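Local coordinates for glycosyl hydrolase family 62 protein (Coprinopsis cinerea, PDB 5B6T) that hydrolyses alpha-L-arabinofuranosidic bonds as a family 62 glycoside hydrolase, probably releasing arabinose side groups from arabinoxylan, at residues D28-Y33 against H265-R270; W38-S43 against I55-W60; A83-Y88 against D143-C148; L284-Q289 against G307-T312. All blocks are in the same frame, centred on the assembly; numbering follows the deposited sequence.

Contact 1 of 4, residues D28-Y33 against H265-R270; sequences DPSVVY and HGELIR. With CA (calcium ion), chain D.
Glu267 sets its carboxylate against Ser30 and Val31, and both of its oxygens are occupied. OE2 takes the hydroxyl of Ser30 on its syn side (OG to OE2 2.7 Å), and a water of the calcium shell donates to the same oxygen. OE1 is gripped from opposite faces of the carboxylate plane: Val31 N reaches it at 3.1 Å from one, and Arg270 NH2 makes a salt bridge of 2.9 Å from the other. Ser30 OG has a further partner in the backbone N of Val86, and Arg270 NH1 goes to Val86 O. The guanidinium is overlaid on one face by Val31 O and Val32 CG1. These two segments are inner strands of the first and last blades of a five-bladed beta-propeller, running side by side at 21° along the central channel. No backbone bond joins them directly; instead a water bridges Val31 O and Arg270 N. At the other end a calcium ion sits in the channel, held by His265 NE2 at 2.1 Å and by five waters. One of these waters donates to Asp28 O, 2.7 Å away. The His265 ring is roofed by Asp28, whose CB stands 3.6 Å from the ring centroid and almost straight above it, while Asp28 OD2 bonds to Ser43.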
# COMPACT_ATOMS: atom_id res chain seq x y z
N ASP A 28 5.76 1.34 3.63
CA ASP A 28 4.61 0.63 3.11
C ASP A 28 3.28 0.96 3.83
O ASP A 28 2.54 0.05 4.21
CB ASP A 28 4.84 -0.90 3.20
CG ASP A 28 6.23 -1.34 2.77
OD1 ASP A 28 6.75 -0.78 1.80
OD2 ASP A 28 6.75 -2.28 3.44
N PRO A 29 2.96 2.26 4.01
CA PRO A 29 1.87 2.60 4.90
C PRO A 29 0.49 2.27 4.37
O PRO A 29 0.23 2.39 3.17
CB PRO A 29 1.99 4.14 5.04
CG PRO A 29 2.69 4.56 3.78
CD PRO A 29 3.65 3.47 3.50
N SER A 30 -0.41 1.92 5.30
CA SER A 30 -1.82 1.87 5.06
C SER A 30 -2.51 2.86 6.01
O SER A 30 -2.09 3.03 7.14
CB SER A 30 -2.35 0.46 5.33
OG SER A 30 -3.69 0.33 4.88
N VAL A 31 -3.58 3.50 5.55
CA VAL A 31 -4.16 4.59 6.31
C VAL A 31 -5.67 4.74 6.17
O VAL A 31 -6.21 4.71 5.07
CB VAL A 31 -3.47 5.93 5.98
CG1 VAL A 31 -3.51 6.24 4.49
CG2 VAL A 31 -4.03 7.07 6.82
N VAL A 32 -6.30 4.93 7.33
CA VAL A 32 -7.72 5.30 7.41
C VAL A 32 -7.91 6.37 8.48
O VAL A 32 -7.18 6.43 9.47
CB VAL A 32 -8.65 4.11 7.72
CG1 VAL A 32 -8.65 3.11 6.57
CG2 VAL A 32 -8.32 3.40 9.02
N TYR A 33 -8.92 7.21 8.23
CA TYR A 33 -9.40 8.19 9.21
C TYR A 33 -10.69 7.66 9.80
O TYR A 33 -11.63 7.36 9.07
CB TYR A 33 -9.64 9.54 8.56
CG TYR A 33 -9.86 10.66 9.56
CD1 TYR A 33 -8.79 11.22 10.24
CD2 TYR A 33 -11.14 11.18 9.80
CE1 TYR A 33 -8.97 12.26 11.13
CE2 TYR A 33 -11.33 12.19 10.72
CZ TYR A 33 -10.26 12.75 11.36
OH TYR A 33 -10.45 13.82 12.24
N HIS A 265 6.13 2.99 -2.33
CA HIS A 265 5.03 2.29 -1.65
C HIS A 265 4.18 3.11 -0.73
O HIS A 265 4.59 3.45 0.36
CB HIS A 265 5.59 1.09 -0.89
CG HIS A 265 4.55 0.09 -0.52
ND1 HIS A 265 4.74 -1.27 -0.58
CD2 HIS A 265 3.26 0.28 -0.15
CE1 HIS A 265 3.62 -1.88 -0.24
NE2 HIS A 265 2.71 -0.97 0.04
N GLY A 266 2.99 3.47 -1.21
CA GLY A 266 2.09 4.33 -0.48
C GLY A 266 0.62 3.92 -0.56
O GLY A 266 0.27 2.80 -0.95
N GLU A 267 -0.25 4.86 -0.16
CA GLU A 267 -1.71 4.68 -0.19
C GLU A 267 -2.37 6.03 -0.30
O GLU A 267 -1.88 7.02 0.31
CB GLU A 267 -2.25 3.98 1.06
CG GLU A 267 -2.59 2.49 0.84
CD GLU A 267 -3.30 1.83 2.00
OE1 GLU A 267 -4.11 2.51 2.65
OE2 GLU A 267 -3.02 0.63 2.27
N LEU A 268 -3.49 6.07 -1.04
CA LEU A 268 -4.30 7.27 -1.12
C LEU A 268 -5.20 7.39 0.11
O LEU A 268 -5.66 6.39 0.69
CB LEU A 268 -5.21 7.28 -2.37
CG LEU A 268 -4.56 7.60 -3.73
CD1 LEU A 268 -5.57 7.33 -4.85
CD2 LEU A 268 -4.10 9.06 -3.80
N ILE A 269 -5.45 8.62 0.52
CA ILE A 269 -6.48 8.85 1.53
C ILE A 269 -7.85 8.50 0.91
O ILE A 269 -8.19 8.97 -0.20
CB ILE A 269 -6.46 10.30 2.04
CG1 ILE A 269 -5.14 10.68 2.75
CG2 ILE A 269 -7.63 10.56 2.96
CD1 ILE A 269 -4.49 9.64 3.61
N ARG A 270 -8.61 7.66 1.60
CA ARG A 270 -9.86 7.12 1.06
C ARG A 270 -11.07 7.98 1.41
O ARG A 270 -10.99 8.82 2.27
CB ARG A 270 -10.07 5.71 1.62
CG ARG A 270 -8.86 4.79 1.49
CD ARG A 270 -9.17 3.42 2.06
NE ARG A 270 -7.94 2.73 2.33
CZ ARG A 270 -7.83 1.71 3.17
NH1 ARG A 270 -8.90 1.18 3.72
NH2 ARG A 270 -6.63 1.22 3.43
CA CA D . 0.64 -1.23 0.57
O HOH W 1 1.26 -1.68 2.61
O HOH W 2 -7.73 6.90 4.20
O HOH W 3 0.14 -0.64 -1.42
O HOH W 4 -1.31 -1.43 1.26
O HOH W 5 0.64 -3.22 0.02
O HOH W 6 0.55 0.82 1.00

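Contact 2 of 4, residues W38-S43 against I55-W60; sequences WHVFAS and ISFTDW
Trp38 and Trp60 lay their indoles against each other, CZ2 of Trp60 standing over the centre of one Trp38 face. The fit is oblique rather than a true stack: the five-membered rings have centroids 4.3 Å apart and planes 38° from parallel. One face of Trp60 in turn receives both NE1 of Trp38 and CE2 of Phe57, each offset toward the rim. The edge of the Trp38 indole is approached near its plane by the backbone N of Asp59. Phe57 has Trp38 CB over a face, 3.7 Å from the ring centroid in a CH-pi contact, whereas the two rings themselves are slid so far apart that they barely overlap. Phe57 CG sits between its own backbone N and carbonyl carbon (chi1 46°), which brings the ring in under Trp38 and lets CE1 touch Val40 CG2 at 3.8 Å. Below this aromatic cluster the backbones pair in antiparallel register. Trp38 N gives a bond of 2.8 Å to Phe57 O, and Phe57 N returns a longer one of 3.2 Å to Trp38 O. Val40 and Ile55 exchange a second pair, with Val40 N to Ile55 O at 2.8 Å the straightest of the four at 171°. Further out, Tyr33 meets Trp38 edge-to-face, and Arg285 of the last blade packs on both tryptophans. The whole is a beta hairpin of strands 37-46 and 49-57, the middle pair in the first blade of the propeller, carrying an aromatic cluster on the face turned toward the last blade.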
# COMPACT_ATOMS: atom_id res chain seq x y z
N TRP A 38 -6.37 9.66 12.62
CA TRP A 38 -5.66 8.87 11.62
C TRP A 38 -5.16 7.59 12.25
O TRP A 38 -4.65 7.60 13.37
CB TRP A 38 -4.48 9.68 11.07
CG TRP A 38 -4.97 10.88 10.32
CD1 TRP A 38 -5.01 12.16 10.74
CD2 TRP A 38 -5.53 10.86 9.00
NE1 TRP A 38 -5.56 12.98 9.75
CE2 TRP A 38 -5.90 12.19 8.68
CE3 TRP A 38 -5.80 9.84 8.08
CZ2 TRP A 38 -6.51 12.52 7.46
CZ3 TRP A 38 -6.40 10.19 6.86
CH2 TRP A 38 -6.74 11.51 6.58
N HIS A 39 -5.29 6.51 11.50
CA HIS A 39 -4.81 5.19 11.91
C HIS A 39 -3.87 4.73 10.80
O HIS A 39 -4.32 4.44 9.69
CB HIS A 39 -5.96 4.21 12.08
CG HIS A 39 -6.99 4.70 13.03
ND1 HIS A 39 -7.00 4.39 14.37
CD2 HIS A 39 -8.03 5.55 12.84
CE1 HIS A 39 -8.01 5.01 14.96
NE2 HIS A 39 -8.64 5.73 14.05
N VAL A 40 -2.58 4.69 11.11
CA VAL A 40 -1.59 4.30 10.13
C VAL A 40 -0.98 2.96 10.56
O VAL A 40 -0.59 2.79 11.73
CB VAL A 40 -0.49 5.37 10.00
CG1 VAL A 40 0.69 4.89 9.14
CG2 VAL A 40 -1.07 6.69 9.46
N PHE A 41 -0.91 2.03 9.62
CA PHE A 41 -0.15 0.79 9.81
C PHE A 41 1.02 0.81 8.86
O PHE A 41 0.87 1.23 7.72
CB PHE A 41 -1.05 -0.42 9.51
CG PHE A 41 -2.21 -0.54 10.43
CD1 PHE A 41 -3.33 0.27 10.30
CD2 PHE A 41 -2.16 -1.44 11.49
CE1 PHE A 41 -4.37 0.20 11.21
CE2 PHE A 41 -3.23 -1.55 12.36
CZ PHE A 41 -4.33 -0.75 12.21
N ALA A 42 2.20 0.38 9.33
CA ALA A 42 3.39 0.45 8.50
C ALA A 42 4.28 -0.73 8.79
O ALA A 42 4.18 -1.32 9.88
CB ALA A 42 4.12 1.77 8.76
N SER A 43 5.15 -1.05 7.83
CA SER A 43 6.26 -1.98 8.08
C SER A 43 7.36 -1.30 8.87
O SER A 43 7.73 -0.18 8.59
CB SER A 43 6.89 -2.48 6.78
OG SER A 43 5.90 -3.00 5.93
N ILE A 55 0.20 3.34 14.35
CA ILE A 55 0.46 4.72 14.71
C ILE A 55 -0.85 5.49 14.60
O ILE A 55 -1.52 5.36 13.60
CB ILE A 55 1.50 5.35 13.75
CG1 ILE A 55 2.72 4.41 13.55
CG2 ILE A 55 1.92 6.73 14.26
CD1 ILE A 55 3.68 4.87 12.45
N SER A 56 -1.23 6.27 15.61
CA SER A 56 -2.46 7.02 15.51
C SER A 56 -2.26 8.44 16.04
O SER A 56 -1.47 8.67 16.95
CB SER A 56 -3.60 6.28 16.22
OG SER A 56 -4.85 6.96 16.15
N PHE A 57 -2.96 9.37 15.42
CA PHE A 57 -2.80 10.80 15.72
C PHE A 57 -4.01 11.55 15.18
O PHE A 57 -4.67 11.13 14.23
CB PHE A 57 -1.49 11.35 15.09
CG PHE A 57 -1.26 10.93 13.67
CD1 PHE A 57 -0.62 9.75 13.37
CD2 PHE A 57 -1.71 11.73 12.62
CE1 PHE A 57 -0.43 9.35 12.07
CE2 PHE A 57 -1.52 11.34 11.31
CZ PHE A 57 -0.88 10.15 11.04
N THR A 58 -4.30 12.69 15.80
CA THR A 58 -5.47 13.46 15.39
C THR A 58 -5.20 14.34 14.19
O THR A 58 -6.10 14.52 13.37
CB THR A 58 -5.99 14.36 16.53
OG1 THR A 58 -4.92 15.20 16.96
CG2 THR A 58 -6.48 13.56 17.71
N ASP A 59 -3.97 14.85 14.06
CA ASP A 59 -3.61 15.94 13.14
C ASP A 59 -2.26 15.60 12.52
O ASP A 59 -1.39 15.07 13.20
CB ASP A 59 -3.64 17.29 13.96
CG ASP A 59 -2.47 18.25 13.70
OD1 ASP A 59 -1.85 18.30 12.62
OD2 ASP A 59 -2.19 19.08 14.59
N TRP A 60 -2.08 15.92 11.23
CA TRP A 60 -0.84 15.56 10.52
C TRP A 60 0.40 16.24 11.14
O TRP A 60 1.50 15.71 11.07
CB TRP A 60 -0.94 15.91 9.04
CG TRP A 60 -1.87 15.04 8.25
CD1 TRP A 60 -3.08 15.39 7.70
CD2 TRP A 60 -1.65 13.68 7.88
NE1 TRP A 60 -3.61 14.34 7.02
CE2 TRP A 60 -2.76 13.27 7.12
CE3 TRP A 60 -0.61 12.78 8.10
CZ2 TRP A 60 -2.87 11.97 6.61
CZ3 TRP A 60 -0.73 11.50 7.60
CH2 TRP A 60 -1.85 11.11 6.86

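Contact 3 of 4, residues A83-Y88 against D143-C148; sequences APQVFY and DMWVIC
Gln85 spans the distance to Trp145 and Val146 with one extended side chain. From CB, which is 4.2 Å from Met144 O, the chain runs outward with CG anti to the backbone N (chi1 -179°). CG passes over the six-membered ring of Trp145, 4.0 Å from CZ3. At the tip, OE1 accepts Val146 N at 2.8 Å in a nearly straight bond (176°), and NE2 donates at 2.9 Å to Val146 O, in the carbonyl plane and on a lone pair. NE2 also rides 3.2 Å above the centre of the Trp145 indole, the amide and ring planes 27° apart. A leucine in its place would probably leave both Val146 N and O without these mates and the Trp145 face without its amide cover. Alongside, Phe87 CZ rests on Val146 CG1, and near Ala83 two waters lie between its carbonyl and the Met144 backbone. The strands are innermost in neighbouring propeller blades; the axes of these short segments approach to 6.8 Å and run nearly parallel. At that spacing a side-chain amide does the work of a missing strand partner, so buried peptide groups are satisfied where the blades spread apart.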
# COMPACT_ATOMS: atom_id res chain seq x y z
N ALA A 83 4.15 -4.95 4.95
CA ALA A 83 3.30 -4.30 3.94
C ALA A 83 1.81 -4.48 4.19
O ALA A 83 1.11 -5.26 3.53
CB ALA A 83 3.71 -4.71 2.51
N PRO A 84 1.30 -3.74 5.17
CA PRO A 84 -0.06 -3.94 5.61
C PRO A 84 -1.11 -3.19 4.76
O PRO A 84 -0.82 -2.18 4.11
CB PRO A 84 -0.03 -3.37 7.02
CG PRO A 84 0.96 -2.25 6.94
CD PRO A 84 2.00 -2.71 5.98
N GLN A 85 -2.37 -3.67 4.84
CA GLN A 85 -3.53 -2.99 4.29
C GLN A 85 -4.65 -3.16 5.29
O GLN A 85 -5.03 -4.28 5.57
CB GLN A 85 -3.97 -3.59 2.95
CG GLN A 85 -5.17 -2.85 2.36
CD GLN A 85 -5.96 -3.67 1.38
OE1 GLN A 85 -5.94 -4.89 1.39
NE2 GLN A 85 -6.72 -2.98 0.55
N VAL A 86 -5.18 -2.06 5.81
CA VAL A 86 -6.30 -2.10 6.74
C VAL A 86 -7.61 -1.70 6.08
O VAL A 86 -7.65 -0.75 5.31
CB VAL A 86 -6.04 -1.22 8.01
CG1 VAL A 86 -5.98 0.27 7.68
CG2 VAL A 86 -7.11 -1.49 9.07
N PHE A 87 -8.70 -2.37 6.44
CA PHE A 87 -10.04 -1.99 5.97
C PHE A 87 -11.08 -2.66 6.85
O PHE A 87 -10.78 -3.64 7.53
CB PHE A 87 -10.31 -2.36 4.48
CG PHE A 87 -10.13 -3.82 4.17
CD1 PHE A 87 -11.20 -4.70 4.24
CD2 PHE A 87 -8.90 -4.32 3.75
CE1 PHE A 87 -11.04 -6.04 3.98
CE2 PHE A 87 -8.74 -5.68 3.49
CZ PHE A 87 -9.82 -6.52 3.56
N TYR A 88 -12.29 -2.13 6.81
CA TYR A 88 -13.39 -2.67 7.60
C TYR A 88 -14.22 -3.53 6.71
O TYR A 88 -14.78 -3.04 5.70
CB TYR A 88 -14.22 -1.52 8.16
CG TYR A 88 -15.37 -1.91 9.04
CD1 TYR A 88 -15.16 -2.41 10.33
CD2 TYR A 88 -16.65 -1.69 8.63
CE1 TYR A 88 -16.22 -2.74 11.15
CE2 TYR A 88 -17.72 -2.02 9.44
CZ TYR A 88 -17.50 -2.54 10.69
OH TYR A 88 -18.59 -2.82 11.52
N ASP A 143 3.12 -7.60 -1.22
CA ASP A 143 2.21 -6.46 -1.41
C ASP A 143 0.79 -6.88 -1.75
O ASP A 143 0.29 -6.69 -2.87
CB ASP A 143 2.82 -5.46 -2.41
CG ASP A 143 4.17 -4.96 -1.95
OD1 ASP A 143 4.44 -5.02 -0.73
OD2 ASP A 143 4.96 -4.46 -2.78
N MET A 144 0.18 -7.48 -0.74
CA MET A 144 -1.14 -8.10 -0.83
C MET A 144 -2.20 -7.03 -0.66
O MET A 144 -2.15 -6.25 0.31
CB MET A 144 -1.27 -9.14 0.29
CG MET A 144 -0.09 -10.07 0.43
SD MET A 144 0.17 -11.06 -1.05
CE MET A 144 1.76 -11.81 -0.66
N TRP A 145 -3.17 -7.01 -1.58
CA TRP A 145 -4.20 -5.97 -1.58
C TRP A 145 -5.58 -6.53 -1.90
O TRP A 145 -5.77 -7.16 -2.96
CB TRP A 145 -3.81 -4.91 -2.62
CG TRP A 145 -4.79 -3.78 -2.70
CD1 TRP A 145 -5.96 -3.73 -3.43
CD2 TRP A 145 -4.68 -2.52 -2.06
NE1 TRP A 145 -6.58 -2.55 -3.23
CE2 TRP A 145 -5.82 -1.76 -2.41
CE3 TRP A 145 -3.74 -1.94 -1.22
CZ2 TRP A 145 -6.04 -0.46 -1.91
CZ3 TRP A 145 -3.96 -0.68 -0.73
CH2 TRP A 145 -5.09 0.06 -1.10
N VAL A 146 -6.54 -6.28 -1.01
CA VAL A 146 -7.93 -6.67 -1.19
C VAL A 146 -8.78 -5.48 -1.62
O VAL A 146 -8.66 -4.39 -1.08
CB VAL A 146 -8.50 -7.28 0.12
CG1 VAL A 146 -10.02 -7.45 0.03
CG2 VAL A 146 -7.82 -8.59 0.47
N ILE A 147 -9.67 -5.73 -2.58
CA ILE A 147 -10.77 -4.82 -2.91
C ILE A 147 -11.98 -5.67 -3.28
O ILE A 147 -11.86 -6.65 -4.03
CB ILE A 147 -10.40 -3.78 -3.99
CG1 ILE A 147 -11.61 -2.91 -4.35
CG2 ILE A 147 -9.80 -4.42 -5.25
CD1 ILE A 147 -11.28 -1.72 -5.20
N CYS A 148 -13.15 -5.28 -2.78
CA CYS A 148 -14.41 -5.97 -3.04
C CYS A 148 -15.39 -5.05 -3.75
O CYS A 148 -15.37 -3.84 -3.55
CB CYS A 148 -15.04 -6.44 -1.74
SG CYS A 148 -13.89 -7.35 -0.67
O HOH W 7 1.49 -7.39 1.81
O HOH W 8 -0.87 -4.48 1.84

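Contact 4 of 4, residues L284-Q289 against G307-T312; sequences LRYLYQ and GLLTQT
Leu309, Gly307 and Tyr288 give up the most surface where these two strands meet. The Tyr288 ring lies across Gly307, with the glycine N over one of its faces, CD1 3.2 Å from Gly307 O and CE1 3.5 Å from Gly307 C. The torsion that puts it there places CG between the tyrosine's own N and carbonyl carbon (chi1 75°), folding the ring back over the neighbouring strand. A first side-chain carbon on Gly307 would fall only 3.3 Å from CE1, so the ring takes the space that other residues would fill. Leu309 then comes in at about a right angle, CD2 meeting Tyr288 CE1 at 3.4 Å, while its CB packs on Tyr286 CB. With an alanine instead of Tyr288, Gly307 would probably lose its cover, Leu309 CD2 its aromatic neighbour, and Ser9 OG the hydroxyl it bonds. The backbones beneath are antiparallel: Tyr288 with Gly307 and Tyr286 with Leu309 are hydrogen-bonded pairs, the straightest bond being Leu309 N to Tyr286 O at 2.8 Å. Past the last of these, Gln311 N bonds to Leu284 O. The Gln311 side chain, extended beyond CG, brings its OE1 to Leu284 N at 3.0 Å, and NE2 turns to Asn313. Strand 7-9 lies along the far side of 307-311, in the blade that joins the two ends of the chain. Hydrogen bonds between the backbones thus fix the register, a side-chain amide extends the ladder by one rung, and the tyrosine ring, laid over the glycine backbone and against the leucine, covers one face.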
# COMPACT_ATOMS: atom_id res chain seq x y z
N LEU A 284 -6.86 14.62 -4.15
CA LEU A 284 -6.14 13.38 -3.82
C LEU A 284 -4.98 13.70 -2.86
O LEU A 284 -4.34 14.73 -2.97
CB LEU A 284 -5.60 12.67 -5.08
CG LEU A 284 -6.60 11.75 -5.81
CD1 LEU A 284 -7.78 12.50 -6.40
CD2 LEU A 284 -5.88 10.95 -6.90
N ARG A 285 -4.73 12.77 -1.94
CA ARG A 285 -3.61 12.84 -1.01
C ARG A 285 -2.99 11.45 -0.96
O ARG A 285 -3.72 10.47 -0.80
CB ARG A 285 -4.09 13.26 0.38
CG ARG A 285 -4.64 14.68 0.48
CD ARG A 285 -5.16 14.95 1.89
NE ARG A 285 -6.53 14.50 2.07
CZ ARG A 285 -7.17 14.40 3.24
NH1 ARG A 285 -6.55 14.68 4.41
NH2 ARG A 285 -8.43 13.99 3.25
N TYR A 286 -1.68 11.39 -1.08
CA TYR A 286 -0.97 10.11 -1.14
C TYR A 286 0.04 10.07 -0.03
O TYR A 286 0.99 10.85 0.00
CB TYR A 286 -0.28 9.87 -2.51
CG TYR A 286 0.06 8.43 -2.81
CD1 TYR A 286 -0.93 7.48 -2.96
CD2 TYR A 286 1.39 8.01 -2.96
CE1 TYR A 286 -0.61 6.16 -3.24
CE2 TYR A 286 1.72 6.70 -3.28
CZ TYR A 286 0.71 5.77 -3.37
OH TYR A 286 1.01 4.46 -3.64
N LEU A 287 -0.15 9.12 0.89
CA LEU A 287 0.80 8.89 1.98
C LEU A 287 1.81 7.88 1.44
O LEU A 287 1.42 6.81 0.99
CB LEU A 287 0.04 8.32 3.19
CG LEU A 287 0.90 8.06 4.44
CD1 LEU A 287 1.51 9.28 5.07
CD2 LEU A 287 0.02 7.33 5.46
N TYR A 288 3.09 8.25 1.43
CA TYR A 288 4.08 7.47 0.69
C TYR A 288 5.36 7.37 1.51
O TYR A 288 5.52 8.05 2.54
CB TYR A 288 4.33 8.13 -0.65
CG TYR A 288 5.17 9.39 -0.59
CD1 TYR A 288 4.63 10.62 -0.20
CD2 TYR A 288 6.51 9.36 -0.94
CE1 TYR A 288 5.41 11.77 -0.14
CE2 TYR A 288 7.29 10.50 -0.87
CZ TYR A 288 6.74 11.70 -0.47
OH TYR A 288 7.52 12.85 -0.46
N GLN A 289 6.28 6.55 1.03
CA GLN A 289 7.61 6.49 1.59
C GLN A 289 8.64 7.07 0.64
O GLN A 289 8.63 6.82 -0.58
CB GLN A 289 8.03 5.05 1.95
CG GLN A 289 8.07 4.08 0.77
CD GLN A 289 8.40 2.66 1.15
OE1 GLN A 289 8.14 2.20 2.27
NE2 GLN A 289 8.97 1.92 0.18
N GLY A 307 5.96 10.54 4.06
CA GLY A 307 5.47 11.88 3.76
C GLY A 307 4.11 11.86 3.10
O GLY A 307 3.52 10.78 2.85
N LEU A 308 3.58 13.06 2.83
CA LEU A 308 2.23 13.17 2.31
C LEU A 308 2.22 14.10 1.11
O LEU A 308 2.66 15.24 1.23
CB LEU A 308 1.31 13.75 3.36
CG LEU A 308 -0.18 13.78 3.04
CD1 LEU A 308 -0.74 12.37 2.89
CD2 LEU A 308 -0.97 14.53 4.10
N LEU A 309 1.73 13.58 -0.01
CA LEU A 309 1.51 14.37 -1.21
C LEU A 309 0.09 14.91 -1.19
O LEU A 309 -0.82 14.16 -0.93
CB LEU A 309 1.67 13.51 -2.47
CG LEU A 309 2.95 12.75 -2.70
CD1 LEU A 309 2.91 12.05 -4.04
CD2 LEU A 309 4.16 13.66 -2.63
N THR A 310 -0.07 16.19 -1.50
CA THR A 310 -1.37 16.81 -1.68
C THR A 310 -1.51 17.26 -3.14
O THR A 310 -0.64 17.93 -3.67
CB THR A 310 -1.52 18.01 -0.74
OG1 THR A 310 -1.42 17.58 0.63
CG2 THR A 310 -2.83 18.69 -0.93
N GLN A 311 -2.58 16.83 -3.80
CA GLN A 311 -2.73 17.14 -5.21
C GLN A 311 -2.93 18.65 -5.40
O GLN A 311 -3.73 19.26 -4.68
CB GLN A 311 -3.93 16.40 -5.78
CG GLN A 311 -4.19 16.64 -7.25
CD GLN A 311 -5.43 15.93 -7.74
OE1 GLN A 311 -6.33 15.63 -6.97
NE2 GLN A 311 -5.50 15.70 -9.05
N THR A 312 -2.19 19.22 -6.37
CA THR A 312 -2.30 20.63 -6.71
C THR A 312 -3.05 20.90 -8.01
O THR A 312 -3.31 22.08 -8.31
CB THR A 312 -0.91 21.30 -6.76
OG1 THR A 312 -0.13 20.67 -7.77
CG2 THR A 312 -0.23 21.18 -5.43

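In the fold
Starting from the N terminus, strand 7-9 is set into the last blade beside strand 305-311, so the propeller ring is closed by both chain ends. The chain next lays down the first blade, where contact 2 closes a short hairpin. Contact 3 follows in series, closing a longer loop and joining the second blade to the third. Both nest inside the loop of more than 230 residues closed by contact 1, which brings the last blade back beside the first. Contact 4 opens after that and pairs strands within the last blade; no two loops cross. Glu267 to Leu287 links contacts 1 and 4, Ser43 to Ala83 links 2 and 3, and Trp60 on Leu308 joins 2 to 4.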